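Long-range contacts in glycosyl hydrolases family 31 family protein (Aspergillus niger, PDB 6DRU), which releases alpha-xylose from the non-reducing terminal glucose of xyloglucan oligosaccharides, as an alpha-xylosidase of glycoside hydrolase family 31: residues I284-W289 against S323-V328; F392-A397 against A442-I447; V466-S471 against C480-S485. All blocks are in the same frame, centred on the assembly; numbering follows the deposited sequence.

Contact 1 of 3, residues I284-W289 against S323-V328. With NAG (2-acetamido-2-deoxy-beta-D-glucopyranose), chain D; XYS (alpha-D-xylopyranose), chain N; BGC (beta-D-glucopyranose), chain F.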
loop_
_atom_site.group_PDB
_atom_site.type_symbol
_atom_site.label_atom_id
_atom_site.label_comp_id
_atom_site.label_asym_id
_atom_site.label_seq_id
_atom_site.Cartn_x
_atom_site.Cartn_y
_atom_site.Cartn_z
ATOM N N ILE A 284 33.184 11.465 28.499
ATOM C CA ILE A 284 32.395 10.552 29.319
ATOM C C ILE A 284 31.412 9.829 28.409
ATOM O O ILE A 284 30.640 10.472 27.686
ATOM C CB ILE A 284 31.653 11.296 30.443
ATOM C CG1 ILE A 284 32.646 12.016 31.357
ATOM C CG2 ILE A 284 30.796 10.329 31.248
ATOM C CD1 ILE A 284 31.984 12.866 32.420
ATOM N N ASP A 285 31.430 8.498 28.450
ATOM C CA ASP A 285 30.659 7.695 27.509
ATOM C C ASP A 285 29.218 7.536 28.002
ATOM O O ASP A 285 28.751 8.254 28.890
ATOM C CB ASP A 285 31.347 6.349 27.288
ATOM C CG ASP A 285 30.952 5.695 25.973
ATOM O OD1 ASP A 285 30.015 6.195 25.314
ATOM O OD2 ASP A 285 31.575 4.678 25.602
ATOM N N TYR A 286 28.496 6.583 27.417
ATOM C CA TYR A 286 27.075 6.393 27.677
ATOM C C TYR A 286 26.865 5.629 28.986
ATOM O O TYR A 286 27.799 5.392 29.758
ATOM C CB TYR A 286 26.409 5.698 26.488
ATOM C CG TYR A 286 26.770 4.238 26.261
ATOM C CD1 TYR A 286 27.997 3.715 26.656
ATOM C CD2 TYR A 286 25.875 3.384 25.633
ATOM C CE1 TYR A 286 28.313 2.384 26.437
ATOM C CE2 TYR A 286 26.182 2.056 25.406
ATOM C CZ TYR A 286 27.400 1.559 25.811
ATOM O OH TYR A 286 27.705 0.235 25.587
ATOM N N GLN A 287 25.612 5.251 29.251
ATOM C CA GLN A 287 25.202 4.525 30.454
ATOM C C GLN A 287 25.530 5.285 31.736
ATOM O O GLN A 287 25.523 4.702 32.826
ATOM C CB GLN A 287 25.819 3.122 30.494
ATOM C CG GLN A 287 25.478 2.258 29.289
ATOM C CD GLN A 287 24.003 1.904 29.217
ATOM O OE1 GLN A 287 23.177 2.709 28.786
ATOM N NE2 GLN A 287 23.666 0.692 29.641
ATOM N N SER A 288 25.809 6.581 31.627
ATOM C CA SER A 288 26.109 7.424 32.775
ATOM C C SER A 288 24.877 8.140 33.312
ATOM O O SER A 288 25.009 9.016 34.173
ATOM C CB SER A 288 27.186 8.447 32.407
ATOM O OG SER A 288 26.879 9.089 31.180
ATOM N N TRP A 289 23.692 7.785 32.831
ATOM C CA TRP A 289 22.439 8.399 33.239
ATOM C C TRP A 289 21.630 7.427 34.087
ATOM O O TRP A 289 21.918 6.230 34.157
ATOM C CB TRP A 289 21.631 8.835 32.012
ATOM C CG TRP A 289 21.603 7.794 30.934
ATOM C CD1 TRP A 289 20.892 6.628 30.935
ATOM C CD2 TRP A 289 22.325 7.823 29.696
ATOM N NE1 TRP A 289 21.127 5.929 29.774
ATOM C CE2 TRP A 289 22.002 6.642 28.997
ATOM C CE3 TRP A 289 23.212 8.732 29.111
ATOM C CZ2 TRP A 289 22.533 6.348 27.743
ATOM C CZ3 TRP A 289 23.738 8.439 27.867
ATOM C CH2 TRP A 289 23.396 7.257 27.196
ATOM N N SER A 323 28.134 11.991 26.729
ATOM C CA SER A 323 27.386 11.214 25.753
ATOM C C SER A 323 25.889 11.285 26.025
ATOM O O SER A 323 25.448 11.370 27.175
ATOM C CB SER A 323 27.839 9.752 25.767
ATOM O OG SER A 323 26.927 8.923 25.067
ATOM N N LEU A 324 25.109 11.244 24.947
ATOM C CA LEU A 324 23.659 11.166 25.047
ATOM C C LEU A 324 23.128 10.334 23.890
ATOM O O LEU A 324 23.634 10.420 22.768
ATOM C CB LEU A 324 23.008 12.556 25.046
ATOM C CG LEU A 324 23.174 13.431 23.802
ATOM C CD1 LEU A 324 21.882 14.170 23.493
ATOM C CD2 LEU A 324 24.315 14.414 23.994
ATOM N N TRP A 325 22.119 9.519 24.177
ATOM C CA TRP A 325 21.430 8.726 23.173
ATOM C C TRP A 325 20.052 9.315 22.886
ATOM O O TRP A 325 19.454 9.957 23.755
ATOM C CB TRP A 325 21.270 7.269 23.623
ATOM C CG TRP A 325 22.480 6.421 23.393
ATOM C CD1 TRP A 325 23.777 6.836 23.336
ATOM C CD2 TRP A 325 22.502 5.004 23.186
ATOM N NE1 TRP A 325 24.607 5.765 23.108
ATOM C CE2 TRP A 325 23.848 4.627 23.014
ATOM C CE3 TRP A 325 21.514 4.016 23.132
ATOM C CZ2 TRP A 325 24.230 3.307 22.792
ATOM C CZ3 TRP A 325 21.895 2.706 22.911
ATOM C CH2 TRP A 325 23.242 2.364 22.743
ATOM N N PRO A 326 19.523 9.121 21.675
ATOM C CA PRO A 326 18.196 9.657 21.348
ATOM C C PRO A 326 17.041 8.830 21.889
ATOM O O PRO A 326 15.882 9.211 21.683
ATOM C CB PRO A 326 18.202 9.650 19.813
ATOM C CG PRO A 326 19.068 8.489 19.464
ATOM C CD PRO A 326 20.138 8.427 20.528
ATOM N N SER A 327 17.318 7.727 22.576
ATOM C CA SER A 327 16.270 6.838 23.050
ATOM C C SER A 327 15.634 7.374 24.326
ATOM O O SER A 327 16.295 7.986 25.171
ATOM C CB SER A 327 16.831 5.437 23.300
ATOM O OG SER A 327 17.943 5.485 24.174
ATOM N N VAL A 328 14.331 7.128 24.462
ATOM C CA VAL A 328 13.574 7.503 25.649
ATOM C C VAL A 328 12.791 6.289 26.119
ATOM O O VAL A 328 12.101 5.643 25.324
ATOM C CB VAL A 328 12.619 8.680 25.370
ATOM C CG1 VAL A 328 11.804 9.009 26.612
ATOM C CG2 VAL A 328 13.395 9.896 24.890
HETATM C C1 NAG D . 20.927 -0.298 32.267
HETATM C C2 NAG D . 21.426 -1.430 33.144
HETATM C C3 NAG D . 21.804 -1.030 34.527
HETATM C C4 NAG D . 22.513 0.306 34.572
HETATM C C5 NAG D . 21.750 1.325 33.761
HETATM C C6 NAG D . 22.460 2.660 33.812
HETATM C C7 NAG D . 20.359 -3.492 32.301
HETATM C C8 NAG D . 19.250 -4.518 32.398
HETATM N N2 NAG D . 20.397 -2.408 33.215
HETATM O O3 NAG D . 22.606 -2.040 35.096
HETATM O O4 NAG D . 22.597 0.739 35.908
HETATM O O5 NAG D . 21.694 0.867 32.436
HETATM O O6 NAG D . 22.236 3.363 32.611
HETATM O O7 NAG D . 21.214 -3.599 31.445
HETATM C C1 XYS N . 28.221 2.976 20.658
HETATM C C2 XYS N . 29.323 3.909 20.211
HETATM C C3 XYS N . 30.526 3.716 21.106
HETATM C C4 XYS N . 30.113 3.866 22.554
HETATM C C5 XYS N . 28.931 2.963 22.835
HETATM O O1 XYS N . 28.678 1.646 20.587
HETATM O O2 XYS N . 29.667 3.630 18.875
HETATM O O3 XYS N . 31.509 4.675 20.794
HETATM O O4 XYS N . 31.188 3.502 23.387
HETATM O O5 XYS N . 27.857 3.290 21.981
HETATM C C2 BGC F . 25.841 -4.061 20.233
HETATM C C3 BGC F . 25.174 -2.986 19.448
HETATM C C4 BGC F . 25.075 -1.706 20.299
HETATM C C5 BGC F . 26.419 -1.357 20.872
HETATM C C6 BGC F . 26.282 -0.169 21.814
HETATM C C1 BGC F . 27.176 -3.537 20.696
HETATM O O2 BGC F . 26.028 -5.240 19.419
HETATM O O3 BGC F . 23.911 -3.410 19.081
HETATM O O4 BGC F . 24.626 -0.636 19.498
HETATM O O5 BGC F . 26.941 -2.454 21.597
HETATM O O6 BGC F . 27.416 -0.096 22.652
HETATM O O HOH W 1 28.202 6.951 23.368
HETATM O O HOH W 2 25.817 11.787 29.732
#

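Contact 2 of 3, residues F392-A397 against A442-I447. With XYS (alpha-D-xylopyranose), chain N; BGC (beta-D-glucopyranose), chain F.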
loop_
_atom_site.group_PDB
_atom_site.type_symbol
_atom_site.label_atom_id
_atom_site.label_comp_id
_atom_site.label_asym_id
_atom_site.label_seq_id
_atom_site.Cartn_x
_atom_site.Cartn_y
_atom_site.Cartn_z
ATOM N N PHE A 392 29.412 17.794 23.310
ATOM C CA PHE A 392 28.410 16.742 23.404
ATOM C C PHE A 392 28.676 15.630 22.400
ATOM O O PHE A 392 29.034 15.885 21.247
ATOM C CB PHE A 392 27.011 17.319 23.206
ATOM C CG PHE A 392 26.599 18.251 24.304
ATOM C CD1 PHE A 392 26.162 17.753 25.518
ATOM C CD2 PHE A 392 26.677 19.624 24.135
ATOM C CE1 PHE A 392 25.790 18.605 26.538
ATOM C CE2 PHE A 392 26.308 20.483 25.155
ATOM C CZ PHE A 392 25.864 19.971 26.358
ATOM N N TRP A 393 28.487 14.397 22.855
ATOM C CA TRP A 393 28.705 13.192 22.062
ATOM C C TRP A 393 27.335 12.617 21.716
ATOM O O TRP A 393 26.717 11.927 22.532
ATOM C CB TRP A 393 29.561 12.195 22.840
ATOM C CG TRP A 393 29.971 10.987 22.065
ATOM C CD1 TRP A 393 29.740 10.741 20.745
ATOM C CD2 TRP A 393 30.693 9.854 22.564
ATOM N NE1 TRP A 393 30.271 9.526 20.393
ATOM C CE2 TRP A 393 30.862 8.961 21.491
ATOM C CE3 TRP A 393 31.211 9.510 23.817
ATOM C CZ2 TRP A 393 31.528 7.745 21.628
ATOM C CZ3 TRP A 393 31.874 8.304 23.952
ATOM C CH2 TRP A 393 32.024 7.434 22.864
ATOM N N ILE A 394 26.858 12.916 20.509
ATOM C CA ILE A 394 25.525 12.496 20.074
ATOM C C ILE A 394 25.680 11.165 19.346
ATOM O O ILE A 394 25.840 11.101 18.126
ATOM C CB ILE A 394 24.838 13.559 19.228
ATOM C CG1 ILE A 394 25.856 14.280 18.340
ATOM C CG2 ILE A 394 24.121 14.513 20.143
ATOM C CD1 ILE A 394 25.245 15.309 17.411
ATOM N N ASP A 395 25.609 10.089 20.115
ATOM C CA ASP A 395 25.888 8.745 19.646
ATOM C C ASP A 395 24.589 8.024 19.303
ATOM O O ASP A 395 23.524 8.340 19.840
ATOM C CB ASP A 395 26.661 7.980 20.723
ATOM C CG ASP A 395 27.057 6.588 20.292
ATOM O OD1 ASP A 395 26.953 5.668 21.129
ATOM O OD2 ASP A 395 27.446 6.408 19.118
ATOM N N GLN A 396 24.689 7.065 18.381
ATOM C CA GLN A 396 23.605 6.122 18.093
ATOM C C GLN A 396 22.349 6.825 17.585
ATOM O O GLN A 396 21.225 6.442 17.917
ATOM C CB GLN A 396 23.287 5.267 19.320
ATOM C CG GLN A 396 24.335 4.217 19.595
ATOM C CD GLN A 396 23.906 2.845 19.134
ATOM O OE1 GLN A 396 22.815 2.386 19.462
ATOM N NE2 GLN A 396 24.761 2.182 18.366
ATOM N N ALA A 397 22.535 7.857 16.767
ATOM C CA ALA A 397 21.429 8.630 16.212
ATOM C C ALA A 397 21.329 8.456 14.698
ATOM O O ALA A 397 21.123 9.420 13.958
ATOM C CB ALA A 397 21.569 10.105 16.571
ATOM N N ALA A 442 19.420 16.512 11.420
ATOM C CA ALA A 442 18.675 17.361 12.341
ATOM C C ALA A 442 19.117 17.171 13.784
ATOM O O ALA A 442 18.919 18.076 14.602
ATOM C CB ALA A 442 17.176 17.090 12.215
ATOM N N HIS A 443 19.700 16.016 14.115
ATOM C CA HIS A 443 20.238 15.823 15.458
ATOM C C HIS A 443 21.486 16.672 15.673
ATOM O O HIS A 443 21.647 17.291 16.731
ATOM C CB HIS A 443 20.536 14.343 15.698
ATOM C CG HIS A 443 20.725 13.989 17.140
ATOM N ND1 HIS A 443 19.881 14.436 18.132
ATOM C CD2 HIS A 443 21.656 13.223 17.756
ATOM C CE1 HIS A 443 20.285 13.964 19.298
ATOM N NE2 HIS A 443 21.357 13.222 19.097
ATOM N N GLN A 444 22.386 16.706 14.683
ATOM C CA GLN A 444 23.497 17.652 14.731
ATOM C C GLN A 444 22.984 19.080 14.835
ATOM O O GLN A 444 23.519 19.890 15.601
ATOM C CB GLN A 444 24.376 17.504 13.488
ATOM C CG GLN A 444 24.994 16.134 13.293
ATOM C CD GLN A 444 25.854 16.068 12.045
ATOM O OE1 GLN A 444 25.348 15.908 10.934
ATOM N NE2 GLN A 444 27.162 16.202 12.220
ATOM N N GLN A 445 21.941 19.402 14.064
ATOM C CA GLN A 445 21.372 20.744 14.071
ATOM C C GLN A 445 20.857 21.136 15.450
ATOM O O GLN A 445 20.915 22.314 15.820
ATOM C CB GLN A 445 20.250 20.826 13.032
ATOM C CG GLN A 445 19.502 22.148 12.997
ATOM C CD GLN A 445 18.253 22.087 12.137
ATOM O OE1 GLN A 445 17.641 21.030 11.982
ATOM N NE2 GLN A 445 17.867 23.226 11.574
ATOM N N ALA A 446 20.358 20.170 16.224
ATOM C CA ALA A 446 19.836 20.482 17.551
ATOM C C ALA A 446 20.909 21.088 18.450
ATOM O O ALA A 446 20.652 22.072 19.154
ATOM C CB ALA A 446 19.244 19.226 18.189
ATOM N N ILE A 447 22.120 20.527 18.433
ATOM C CA ILE A 447 23.189 21.072 19.268
ATOM C C ILE A 447 23.815 22.294 18.614
ATOM O O ILE A 447 24.245 23.222 19.311
ATOM C CB ILE A 447 24.246 20.000 19.583
ATOM C CG1 ILE A 447 23.627 18.861 20.381
ATOM C CG2 ILE A 447 25.401 20.585 20.363
ATOM C CD1 ILE A 447 23.279 17.695 19.534
HETATM C C1 XYS N . 28.221 2.976 20.658
HETATM C C2 XYS N . 29.323 3.909 20.211
HETATM C C3 XYS N . 30.526 3.716 21.106
HETATM C C4 XYS N . 30.113 3.866 22.554
HETATM C C5 XYS N . 28.931 2.963 22.835
HETATM O O1 XYS N . 28.678 1.646 20.587
HETATM O O2 XYS N . 29.667 3.630 18.875
HETATM O O3 XYS N . 31.509 4.675 20.794
HETATM O O4 XYS N . 31.188 3.502 23.387
HETATM O O5 XYS N . 27.857 3.290 21.981
HETATM C C2 BGC F . 25.841 -4.061 20.233
HETATM C C3 BGC F . 25.174 -2.986 19.448
HETATM C C4 BGC F . 25.075 -1.706 20.299
HETATM C C5 BGC F . 26.419 -1.357 20.872
HETATM C C6 BGC F . 26.282 -0.169 21.814
HETATM C C1 BGC F . 27.176 -3.537 20.696
HETATM O O2 BGC F . 26.028 -5.240 19.419
HETATM O O3 BGC F . 23.911 -3.410 19.081
HETATM O O4 BGC F . 24.626 -0.636 19.498
HETATM O O5 BGC F . 26.941 -2.454 21.597
HETATM O O6 BGC F . 27.416 -0.096 22.652
HETATM O O HOH W 3 22.530 11.116 20.278
#

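Contact 3 of 3, residues V466-S471 against C480-S485. With XYS (alpha-D-xylopyranose), chain N.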
loop_
_atom_site.group_PDB
_atom_site.type_symbol
_atom_site.label_atom_id
_atom_site.label_comp_id
_atom_site.label_asym_id
_atom_site.label_seq_id
_atom_site.Cartn_x
_atom_site.Cartn_y
_atom_site.Cartn_z
ATOM N N VAL A 466 32.389 21.728 20.162
ATOM C CA VAL A 466 32.137 20.769 19.096
ATOM C C VAL A 466 31.177 19.698 19.593
ATOM O O VAL A 466 30.899 19.577 20.785
ATOM C CB VAL A 466 33.432 20.114 18.571
ATOM C CG1 VAL A 466 34.446 21.166 18.176
ATOM C CG2 VAL A 466 34.007 19.180 19.623
ATOM N N SER A 467 30.668 18.917 18.642
ATOM C CA SER A 467 29.875 17.735 18.930
ATOM C C SER A 467 30.459 16.556 18.166
ATOM O O SER A 467 31.048 16.721 17.094
ATOM C CB SER A 467 28.398 17.925 18.554
ATOM O OG SER A 467 28.222 17.927 17.149
ATOM N N LEU A 468 30.306 15.363 18.733
ATOM C CA LEU A 468 30.823 14.135 18.141
ATOM C C LEU A 468 29.635 13.303 17.676
ATOM O O LEU A 468 28.865 12.795 18.499
ATOM C CB LEU A 468 31.688 13.371 19.142
ATOM C CG LEU A 468 32.316 12.050 18.696
ATOM C CD1 LEU A 468 33.203 12.247 17.478
ATOM C CD2 LEU A 468 33.111 11.440 19.836
ATOM N N SER A 469 29.486 13.169 16.361
ATOM C CA SER A 469 28.361 12.471 15.759
ATOM C C SER A 469 28.848 11.263 14.971
ATOM O O SER A 469 29.961 11.257 14.434
ATOM C CB SER A 469 27.563 13.406 14.840
ATOM O OG SER A 469 26.661 12.679 14.024
ATOM N N ARG A 470 27.999 10.239 14.901
ATOM C CA ARG A 470 28.297 9.018 14.164
ATOM C C ARG A 470 27.578 8.945 12.825
ATOM O O ARG A 470 27.731 7.953 12.107
ATOM C CB ARG A 470 27.931 7.792 15.007
ATOM C CG ARG A 470 28.798 6.572 14.751
ATOM C CD ARG A 470 28.381 5.419 15.645
ATOM N NE ARG A 470 27.025 4.968 15.361
ATOM C CZ ARG A 470 26.346 4.122 16.128
ATOM N NH1 ARG A 470 26.899 3.640 17.233
ATOM N NH2 ARG A 470 25.115 3.763 15.793
ATOM N N SER A 471 26.796 9.963 12.476
ATOM C CA SER A 471 26.037 9.953 11.236
ATOM C C SER A 471 25.798 11.391 10.792
ATOM O O SER A 471 26.133 12.346 11.497
ATOM C CB SER A 471 24.716 9.195 11.402
ATOM O OG SER A 471 24.100 8.950 10.150
ATOM N N CYS A 480 29.372 22.647 13.791
ATOM C CA CYS A 480 30.489 22.400 14.697
ATOM C C CYS A 480 30.457 20.943 15.138
ATOM O O CYS A 480 30.273 20.653 16.324
ATOM C CB CYS A 480 30.424 23.324 15.918
ATOM S SG CYS A 480 30.455 25.105 15.574
ATOM N N SER A 481 30.633 20.019 14.196
ATOM C CA SER A 481 30.399 18.606 14.452
ATOM C C SER A 481 31.393 17.777 13.654
ATOM O O SER A 481 31.639 18.055 12.479
ATOM C CB SER A 481 28.964 18.213 14.082
ATOM O OG SER A 481 28.703 16.860 14.410
ATOM N N MET A 482 31.957 16.760 14.301
ATOM C CA MET A 482 32.906 15.852 13.672
ATOM C C MET A 482 32.310 14.452 13.598
ATOM O O MET A 482 31.609 14.013 14.516
ATOM C CB MET A 482 34.236 15.825 14.434
ATOM C CG MET A 482 34.137 15.299 15.855
ATOM S SD MET A 482 35.724 15.271 16.710
ATOM C CE MET A 482 35.810 16.953 17.320
ATOM N N ILE A 483 32.586 13.760 12.498
ATOM C CA ILE A 483 32.074 12.416 12.257
ATOM C C ILE A 483 33.174 11.418 12.586
ATOM O O ILE A 483 34.352 11.663 12.297
ATOM C CB ILE A 483 31.614 12.263 10.793
ATOM C CG1 ILE A 483 30.584 13.335 10.429
ATOM C CG2 ILE A 483 31.028 10.881 10.552
ATOM C CD1 ILE A 483 29.295 13.236 11.196
ATOM N N TRP A 484 32.800 10.291 13.189
ATOM C CA TRP A 484 33.746 9.213 13.432
ATOM C C TRP A 484 33.169 7.914 12.885
ATOM O O TRP A 484 31.952 7.754 12.770
ATOM C CB TRP A 484 34.115 9.094 14.928
ATOM C CG TRP A 484 33.375 8.064 15.727
ATOM C CD1 TRP A 484 33.786 6.789 15.993
ATOM C CD2 TRP A 484 32.128 8.232 16.412
ATOM N NE1 TRP A 484 32.863 6.146 16.778
ATOM C CE2 TRP A 484 31.834 7.009 17.051
ATOM C CE3 TRP A 484 31.225 9.291 16.537
ATOM C CZ2 TRP A 484 30.678 6.818 17.803
ATOM C CZ3 TRP A 484 30.077 9.099 17.286
ATOM C CH2 TRP A 484 29.812 7.870 17.905
ATOM N N SER A 485 34.064 6.989 12.538
ATOM C CA SER A 485 33.718 5.840 11.709
ATOM C C SER A 485 32.898 4.775 12.430
ATOM O O SER A 485 32.606 3.743 11.817
ATOM C CB SER A 485 34.992 5.212 11.147
ATOM O OG SER A 485 35.860 4.803 12.190
HETATM C C1 XYS N . 28.221 2.976 20.658
HETATM C C2 XYS N . 29.323 3.909 20.211
HETATM C C3 XYS N . 30.526 3.716 21.106
HETATM C C4 XYS N . 30.113 3.866 22.554
HETATM C C5 XYS N . 28.931 2.963 22.835
HETATM O O1 XYS N . 28.678 1.646 20.587
HETATM O O2 XYS N . 29.667 3.630 18.875
HETATM O O3 XYS N . 31.509 4.675 20.794
HETATM O O4 XYS N . 31.188 3.502 23.387
HETATM O O5 XYS N . 27.857 3.290 21.981
HETATM O O HOH W 4 30.104 6.233 11.433
#

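Contact 1 of 3, residues I284-W289 against S323-V328
Tyr286, Trp289 and Trp325 form an aromatic cluster at the sugar-binding end of the barrel, gathered from the loop that follows strand 281-284 and from the break in strand 319-328. Tyr286 and Trp325 lie side by side and point the same way. Their planes are 29° apart but slid past each other, with 5.3 Å between the centroids of the Tyr286 ring and the six-membered ring of Trp325, so they barely overlap; the touch is made by Tyr286 CD2 and Trp325 CZ2, at 3.3 Å. Tyr286 carries its ring between its own backbone N and carbonyl carbon (chi1 70°), which brings one face over C5 of the xylose while Gln287 CG covers the other. Its OH accepts a hydrogen bond of 3.0 Å from O6 of the glucose. Trp289 meets Trp325 more steeply, the planes at 56°, with CH2 of Trp289 3.9 Å from CD1 of Trp325. The rim of the Trp289 ring also reaches the backbone of the neighbouring strand: CZ3 lies 3.5 Å from Ser323 O, close to the ring plane.

Polar links run beside the rings. Water 1 donates to Asp285 OD1 and is hydrogen-bonded to Ser323 OG, 2.9 Å away, tying the loop carboxylate to the strand. A second water joins Ser288 OG to Ser323 O. The other carboxylate oxygen, Asp285 OD2, takes the hydrogen bond from xylose O4 at 2.5 Å, while the xylose O5 sits at the edge of the Trp325 indole. His557, Arg470 and Asp487 also hydrogen-bond to this sugar. Aromatic walls combined with a carboxylate for a sugar hydroxyl are characteristic of carbohydrate pockets, here at the C-terminal end of the strands of a family 31 TIM barrel.

Contact 2 of 3, residues F392-A397 against A442-I447
Phe392 starts the contact lightly, its CD2 4.1 Å from CG2 of Ile447 on helix 439-455, with the two side chains crossing at a slant. Trp393 faces the other way, into the barrel, where the edge of its indole meets O3 of the xylose. Ile394 makes most of the contact with the helix. Its CG1 stands between the backbone N and carbonyl carbon (chi1 36°), sending CD1 over the backbone of Gln444, and CG2 is left to meet the CD1 of Ile447, 3.3 Å away, where the two isoleucines reach for each other tip to tip. The same CG2 packs against the His443 ring, 3.2 Å from NE2, as the two side chains slide past each other.

Asp395, an active-site residue, turns its carboxylate from the helix to the sugar: OD1 lies 3.0 Å from xylose C1, consistent with the nucleophile of a retaining family 31 enzyme. Its backbone is nevertheless joined to the helix, because water 3 donates to Asp395 O (3.0 Å) and is hydrogen-bonded to His443 NE2 (2.7 Å). His443 ND1 is bonded to Tyr365 OH, so both ring nitrogens are engaged and the imidazole is fixed in rotation. Ala397 closes the segment, with CB 3.3 Å from His443 CD2.

Residues 392-394 and 442-447 run nearly antiparallel, at 164°, with axes 10.0 Å apart at the closest. The strand lies between 319-328 and 467-469, and helix 439-455 packs on its outer side as the helix of a beta-alpha-beta crossover, with helix 370-385 next to it.

Contact 3 of 3, residues V466-S471 against C480-S485
Arg470 lays its aliphatic stem over one face of the Trp484 indole, at the end of two parallel strands. Its CB starts at the rim, 3.4 Å from Trp484 CZ3. CG comes next, sitting nearly above the six-membered ring in a CH-pi contact, 3.6 Å from the centroid and 12° off the normal. CD continues along to CZ2 of Trp484. There the chain bends (chi3 64°), and the guanidinium stands 61° from the indole plane. At the tip, NH1 of Arg470 donates to O2 of the xylose, 3.2 Å away, which lies at the guanidinium's edge and in its plane, while NH2 is held by a salt bridge to Asp398. CD2 of Leu468 lies on the opposite face of the indole, out toward the rim.

Before this end the strands are zipped by a parallel ladder: Ser467 N to Cys480 O, Met482 N to Ser467 O (2.9 Å), Ser469 N to Met482 O, and Trp484 N to Ser469 O (3.2 Å). Leu468 CD1 packs on Met482 CG, 3.6 Å away, on one side of the sheet. On the other, Ser481 OG donates to Ser467 OG and receives a bond from Gln444.

Strand 467-469 lies between 391-394 and 481-484, which in turn pairs with 513-514. Helix 439-455 packs on the side of Ser469 and Ile483, and Leu468 turns inward against Trp393 of the neighbouring strand.

In the fold
All three contacts are buried and belong to one barrel: strands 319-328, 391-394, 467-469 and 481-484 are successive parallel neighbours, so contact 1 is linked to contact 3 through contact 2. Contact 1, farthest from the centre of the chain, is loop against strand, held largely by rings and bridging waters. Contact 2 is helix on strand, mostly hydrocarbon on the outer side of the barrel wall. Contact 3 is strand on strand, rich in backbone hydrogen bonds, and has the greatest buried area. Each also sends side chains to the same xylose, with Trp325, Asp395 and Trp484 gathering around it.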